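Local coordinates for NADB-Rossmann Superfamily protein (Streptococcus agalactiae, PDB 3LEC) that binds zinc and may act as a tRNA (adenine(22)-N1)-methyltransferase, with a Rossmann-like fold, at residues 33-36 against 37-41; 130-133 against 134-138. All blocks are in the same frame, centred on the assembly; numbering follows the deposited sequence.

Interaction 1 of 2, residues 33-36 against 37-41; sequences AYLP and IFLLQ
Leu-35 and Leu-39 lie side by side and point the same way, one helical turn apart, with Leu-35 CD1 3.9 Å from Leu-39 CD1. The two reach each other by different routes. Leu-35 carries its CG anti to the backbone N (chi1 172°), which swings the branch forward along the helix, while Leu-39 has CG beside its own N, turned back so that this atom also rests 3.4 Å from Leu-35 O. A second, looser pair sits on another flank: Ile-37 sends its CG1 arm back beside its backbone N (chi1 -71°), and CD1 ends 4.2 Å from Ala-33 CB and 3.3 Å from Ala-33 O. That carbonyl is therefore covered by the isoleucine arm as well as gripped by its amide.

Underneath runs the i to i+4 ladder of an alpha-helix in its first turns. Ile-37 N donates to Ala-33 O at 2.9 Å, Ala-33 being the N-cap residue, and Phe-38 N, the next rung, reaches Tyr-34 O at 2.8 Å. Leu-39 N and Leu-40 N follow with bonds to the carbonyls of Leu-35 and Pro-36. Pro-36 has no N-H to give, which costs nothing here: in the first turn its nitrogen has no carbonyl four residues back within the helix to bind. Besides accepting Leu-40 N, Pro-36 O has Leu-40 CD2 lying against it at 3.5 Å.

This is the crossover helix of a beta-alpha-beta unit in the Rossmann-like sheet, linking strand 23-28 to strand 45-52. Pro-36 and Leu-40 pack on Ala-48 of the latter strand, Ala-33 and Ile-37 face helix 55-67, and Leu-35 lies on Val-15 and Ala-16 of helix 10-16.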
loop_
_atom_site.group_PDB
_atom_site.type_symbol
_atom_site.label_atom_id
_atom_site.label_comp_id
_atom_site.label_asym_id
_atom_site.label_seq_id
_atom_site.Cartn_x
_atom_site.Cartn_y
_atom_site.Cartn_z
ATOM N N ALA A 33 5.250 -14.610 -1.071
ATOM C CA ALA A 33 4.301 -14.907 -2.163
ATOM C C ALA A 33 2.914 -15.343 -1.691
ATOM O O ALA A 33 2.156 -15.955 -2.449
ATOM C CB ALA A 33 4.877 -15.920 -3.131
ATOM N N TYR A 34 2.568 -15.030 -0.443
ATOM C CA TYR A 34 1.260 -15.435 0.059
ATOM C C TYR A 34 0.091 -14.915 -0.766
ATOM O O TYR A 34 -0.808 -15.674 -1.171
ATOM C CB TYR A 34 1.081 -15.001 1.501
ATOM C CG TYR A 34 2.019 -15.671 2.488
ATOM C CD1 TYR A 34 2.383 -17.022 2.374
ATOM C CD2 TYR A 34 2.506 -14.946 3.563
ATOM C CE1 TYR A 34 3.255 -17.618 3.337
ATOM C CE2 TYR A 34 3.349 -15.510 4.496
ATOM C CZ TYR A 34 3.718 -16.833 4.398
ATOM O OH TYR A 34 4.550 -17.319 5.404
ATOM N N LEU A 35 0.106 -13.614 -0.996
ATOM C CA LEU A 35 -0.940 -12.954 -1.747
ATOM C C LEU A 35 -1.059 -13.510 -3.190
ATOM O O LEU A 35 -2.145 -13.919 -3.593
ATOM C CB LEU A 35 -0.729 -11.441 -1.697
ATOM C CG LEU A 35 -1.640 -10.614 -2.606
ATOM C CD1 LEU A 35 -3.083 -10.796 -2.197
ATOM C CD2 LEU A 35 -1.223 -9.140 -2.605
ATOM N N PRO A 36 0.051 -13.583 -3.953
ATOM C CA PRO A 36 -0.108 -14.257 -5.249
ATOM C C PRO A 36 -0.624 -15.718 -5.147
ATOM O O PRO A 36 -1.461 -16.128 -5.962
ATOM C CB PRO A 36 1.310 -14.218 -5.864
ATOM C CG PRO A 36 2.016 -13.152 -5.186
ATOM C CD PRO A 36 1.383 -12.969 -3.807
ATOM N N ILE A 37 -0.178 -16.493 -4.148
ATOM C CA ILE A 37 -0.668 -17.873 -3.996
ATOM C C ILE A 37 -2.173 -17.906 -3.722
ATOM O O ILE A 37 -2.888 -18.721 -4.287
ATOM C CB ILE A 37 0.124 -18.680 -2.903
ATOM C CG1 ILE A 37 1.542 -18.982 -3.407
ATOM C CG2 ILE A 37 -0.588 -19.990 -2.525
ATOM C CD1 ILE A 37 2.539 -19.247 -2.301
ATOM N N PHE A 38 -2.641 -17.030 -2.850
ATOM C CA PHE A 38 -4.059 -16.974 -2.554
ATOM C C PHE A 38 -4.847 -16.737 -3.841
ATOM O O PHE A 38 -5.794 -17.468 -4.150
ATOM C CB PHE A 38 -4.393 -15.861 -1.562
ATOM C CG PHE A 38 -5.871 -15.714 -1.355
ATOM C CD1 PHE A 38 -6.593 -16.719 -0.700
ATOM C CD2 PHE A 38 -6.556 -14.630 -1.903
ATOM C CE1 PHE A 38 -7.985 -16.628 -0.547
ATOM C CE2 PHE A 38 -7.953 -14.502 -1.739
ATOM C CZ PHE A 38 -8.668 -15.498 -1.071
ATOM N N LEU A 39 -4.412 -15.736 -4.599
ATOM C CA LEU A 39 -5.175 -15.264 -5.752
ATOM C C LEU A 39 -5.172 -16.314 -6.846
ATOM O O LEU A 39 -6.199 -16.503 -7.506
ATOM C CB LEU A 39 -4.607 -13.947 -6.268
ATOM C CG LEU A 39 -4.854 -12.773 -5.318
ATOM C CD1 LEU A 39 -4.189 -11.529 -5.883
ATOM C CD2 LEU A 39 -6.388 -12.569 -5.079
ATOM N N LEU A 40 -4.027 -16.981 -7.036
ATOM C CA LEU A 40 -3.913 -18.034 -8.053
ATOM C C LEU A 40 -4.583 -19.348 -7.662
ATOM O O LEU A 40 -5.195 -20.004 -8.511
ATOM C CB LEU A 40 -2.447 -18.277 -8.457
ATOM C CG LEU A 40 -1.962 -17.470 -9.671
ATOM C CD1 LEU A 40 -2.817 -17.770 -10.926
ATOM C CD2 LEU A 40 -1.933 -15.950 -9.409
ATOM N N GLN A 41 -4.485 -19.739 -6.388
ATOM C CA GLN A 41 -5.115 -20.989 -5.964
ATOM C C GLN A 41 -6.641 -20.889 -6.068
ATOM O O GLN A 41 -7.308 -21.896 -6.287
ATOM C CB GLN A 41 -4.673 -21.407 -4.557
ATOM C CG GLN A 41 -5.436 -20.737 -3.430
ATOM C CD GLN A 41 -4.771 -20.895 -2.050
ATOM O OE1 GLN A 41 -5.243 -20.333 -1.064
ATOM N NE2 GLN A 41 -3.691 -21.652 -1.986
#

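Interaction 2 of 2, residues 130-133 against 134-138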
loop_
_atom_site.group_PDB
_atom_site.type_symbol
_atom_site.label_atom_id
_atom_site.label_comp_id
_atom_site.label_asym_id
_atom_site.label_seq_id
_atom_site.Cartn_x
_atom_site.Cartn_y
_atom_site.Cartn_z
ATOM N N ASP A 130 0.665 10.182 3.736
ATOM C CA ASP A 130 0.495 11.488 3.110
ATOM C C ASP A 130 1.548 11.743 2.019
ATOM O O ASP A 130 1.233 12.324 0.979
ATOM C CB ASP A 130 0.505 12.608 4.164
ATOM C CG ASP A 130 1.828 12.700 4.942
ATOM O OD1 ASP A 130 2.171 13.839 5.345
ATOM O OD2 ASP A 130 2.514 11.657 5.164
ATOM N N ASP A 131 2.783 11.297 2.256
ATOM C CA ASP A 131 3.836 11.412 1.254
ATOM C C ASP A 131 3.543 10.594 -0.008
ATOM O O ASP A 131 3.860 11.006 -1.117
ATOM C CB ASP A 131 5.183 10.998 1.835
ATOM C CG ASP A 131 5.723 12.008 2.834
ATOM O OD1 ASP A 131 5.367 13.202 2.744
ATOM O OD2 ASP A 131 6.532 11.606 3.704
ATOM N N LEU A 132 2.936 9.432 0.175
ATOM C CA LEU A 132 2.536 8.592 -0.952
ATOM C C LEU A 132 1.376 9.273 -1.706
ATOM O O LEU A 132 1.393 9.351 -2.923
ATOM C CB LEU A 132 2.154 7.188 -0.494
ATOM C CG LEU A 132 1.613 6.201 -1.541
ATOM C CD1 LEU A 132 2.592 5.995 -2.703
ATOM C CD2 LEU A 132 1.242 4.872 -0.903
ATOM N N ARG A 133 0.374 9.757 -0.975
ATOM C CA ARG A 133 -0.698 10.516 -1.610
ATOM C C ARG A 133 -0.154 11.715 -2.414
ATOM O O ARG A 133 -0.642 11.995 -3.512
ATOM C CB ARG A 133 -1.757 10.972 -0.593
ATOM C CG ARG A 133 -2.591 9.809 -0.063
ATOM C CD ARG A 133 -3.903 10.265 0.604
ATOM N NE ARG A 133 -4.480 9.125 1.307
ATOM C CZ ARG A 133 -4.170 8.774 2.565
ATOM N NH1 ARG A 133 -3.329 9.506 3.292
ATOM N NH2 ARG A 133 -4.721 7.698 3.090
ATOM N N LYS A 134 0.855 12.404 -1.881
ATOM C CA LYS A 134 1.405 13.577 -2.570
ATOM C C LYS A 134 2.040 13.185 -3.885
ATOM O O LYS A 134 1.885 13.881 -4.886
ATOM C CB LYS A 134 2.447 14.298 -1.726
ATOM C CG LYS A 134 1.894 15.106 -0.569
ATOM C CD LYS A 134 3.048 15.587 0.316
ATOM C CE LYS A 134 2.586 16.613 1.341
ATOM N NZ LYS A 134 3.753 17.225 2.057
ATOM N N TRP A 135 2.725 12.053 -3.876
ATOM C CA TRP A 135 3.381 11.563 -5.068
ATOM C C TRP A 135 2.345 11.131 -6.094
ATOM O O TRP A 135 2.499 11.435 -7.264
ATOM C CB TRP A 135 4.335 10.419 -4.765
ATOM C CG TRP A 135 5.068 9.998 -6.016
ATOM C CD1 TRP A 135 6.286 10.445 -6.435
ATOM C CD2 TRP A 135 4.604 9.076 -7.016
ATOM N NE1 TRP A 135 6.607 9.857 -7.639
ATOM C CE2 TRP A 135 5.597 9.009 -8.012
ATOM C CE3 TRP A 135 3.457 8.276 -7.149
ATOM C CZ2 TRP A 135 5.483 8.174 -9.143
ATOM C CZ3 TRP A 135 3.334 7.464 -8.296
ATOM C CH2 TRP A 135 4.353 7.425 -9.277
ATOM N N LEU A 136 1.301 10.431 -5.650
ATOM C CA LEU A 136 0.246 9.995 -6.549
ATOM C C LEU A 136 -0.408 11.197 -7.233
ATOM O O LEU A 136 -0.565 11.224 -8.475
ATOM C CB LEU A 136 -0.773 9.138 -5.805
ATOM C CG LEU A 136 -0.249 7.770 -5.339
ATOM C CD1 LEU A 136 -1.177 7.199 -4.249
ATOM C CD2 LEU A 136 -0.131 6.824 -6.535
ATOM N N ALA A 137 -0.771 12.198 -6.425
ATOM C CA ALA A 137 -1.435 13.413 -6.961
ATOM C C ALA A 137 -0.598 14.149 -7.990
ATOM O O ALA A 137 -1.138 14.700 -8.951
ATOM C CB ALA A 137 -1.805 14.361 -5.843
ATOM N N ALA A 138 0.714 14.193 -7.767
ATOM C CA ALA A 138 1.634 14.937 -8.623
ATOM C C ALA A 138 1.937 14.215 -9.927
ATOM O O ALA A 138 2.463 14.836 -10.863
ATOM C CB ALA A 138 2.936 15.233 -7.887
#
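Leu-132 and Leu-136 meet on the buried flank of helix 129-138, an alpha-helix that follows strand 120-125 in the Rossmann-like fold. Their side chains cross obliquely: Leu-136 CD1 comes up to the branch carbon Leu-132 CG at 4.0 Å. Leu-132 places CG anti to its backbone N (chi1 176°), leaning forward, whereas Leu-136 turns back and lays its own CG 3.3 Å from Leu-132 O. The same carbonyl accepts Leu-136 N at 2.9 Å, nearly straight on, so one oxygen is both hydrogen-bonded and roofed by the leucine that bonds it. Around this pair the packing is close. Both leucines press on Leu-159 of strand 155-163, and Leu-132 also touches Ile-104 and Ala-105 of helix 101-110. Trp-135 turns its indole toward that helix, where NE1 bonds to Asn-109 OD1; the edge of the ring, in its plane, meets Leu-136 CD2. Arg-133 is buried too, its extended chain ending in salt bridges to Glu-146 and Glu-157.

The other flank is slacker and faces solvent. Lys-134 stretches out fully beyond CG alongside Asp-131, and it has two acids at long range: Lys-134 NZ is 4.4 Å from Asp-131 OD1 and 5.0 Å from Asp-130 OD1, beyond a salt bridge, so any attraction is probably weak. Trp-135 N reaches Asp-131 O at 3.2 Å with the donor 33° off the carbonyl plane, against the straighter bond from Leu-136 N to Leu-132 O. Further along, Ala-137 is about 8 Å, side chain to side chain, from each of the zinc ligands Asp-140 and His-165. On the exposed side, Lys-134 CG rests 3.3 Å from Asp-130 O, the carbonyl its own amide binds.

Both interactions are successive turns of single alpha-helices, yet they sit on opposite sides of the chain's centre, with centres 28 Å apart and nearest atoms about 14 Å apart. Interaction 1 is mostly buried and apolar, wedged between helices 10-16 and 55-67 and the parallel part of the sheet. Interaction 2 is partly buried and two-faced: its leucines are buried and its indole packs against helix 101-110, while an acid and a lysine lie on the solvent side, and its buried arginine is paired with glutamates of the antiparallel strands 141-150 and 155-163. Helix 129-138 lies nearer the zinc site, whereas 33-41 is remote from it.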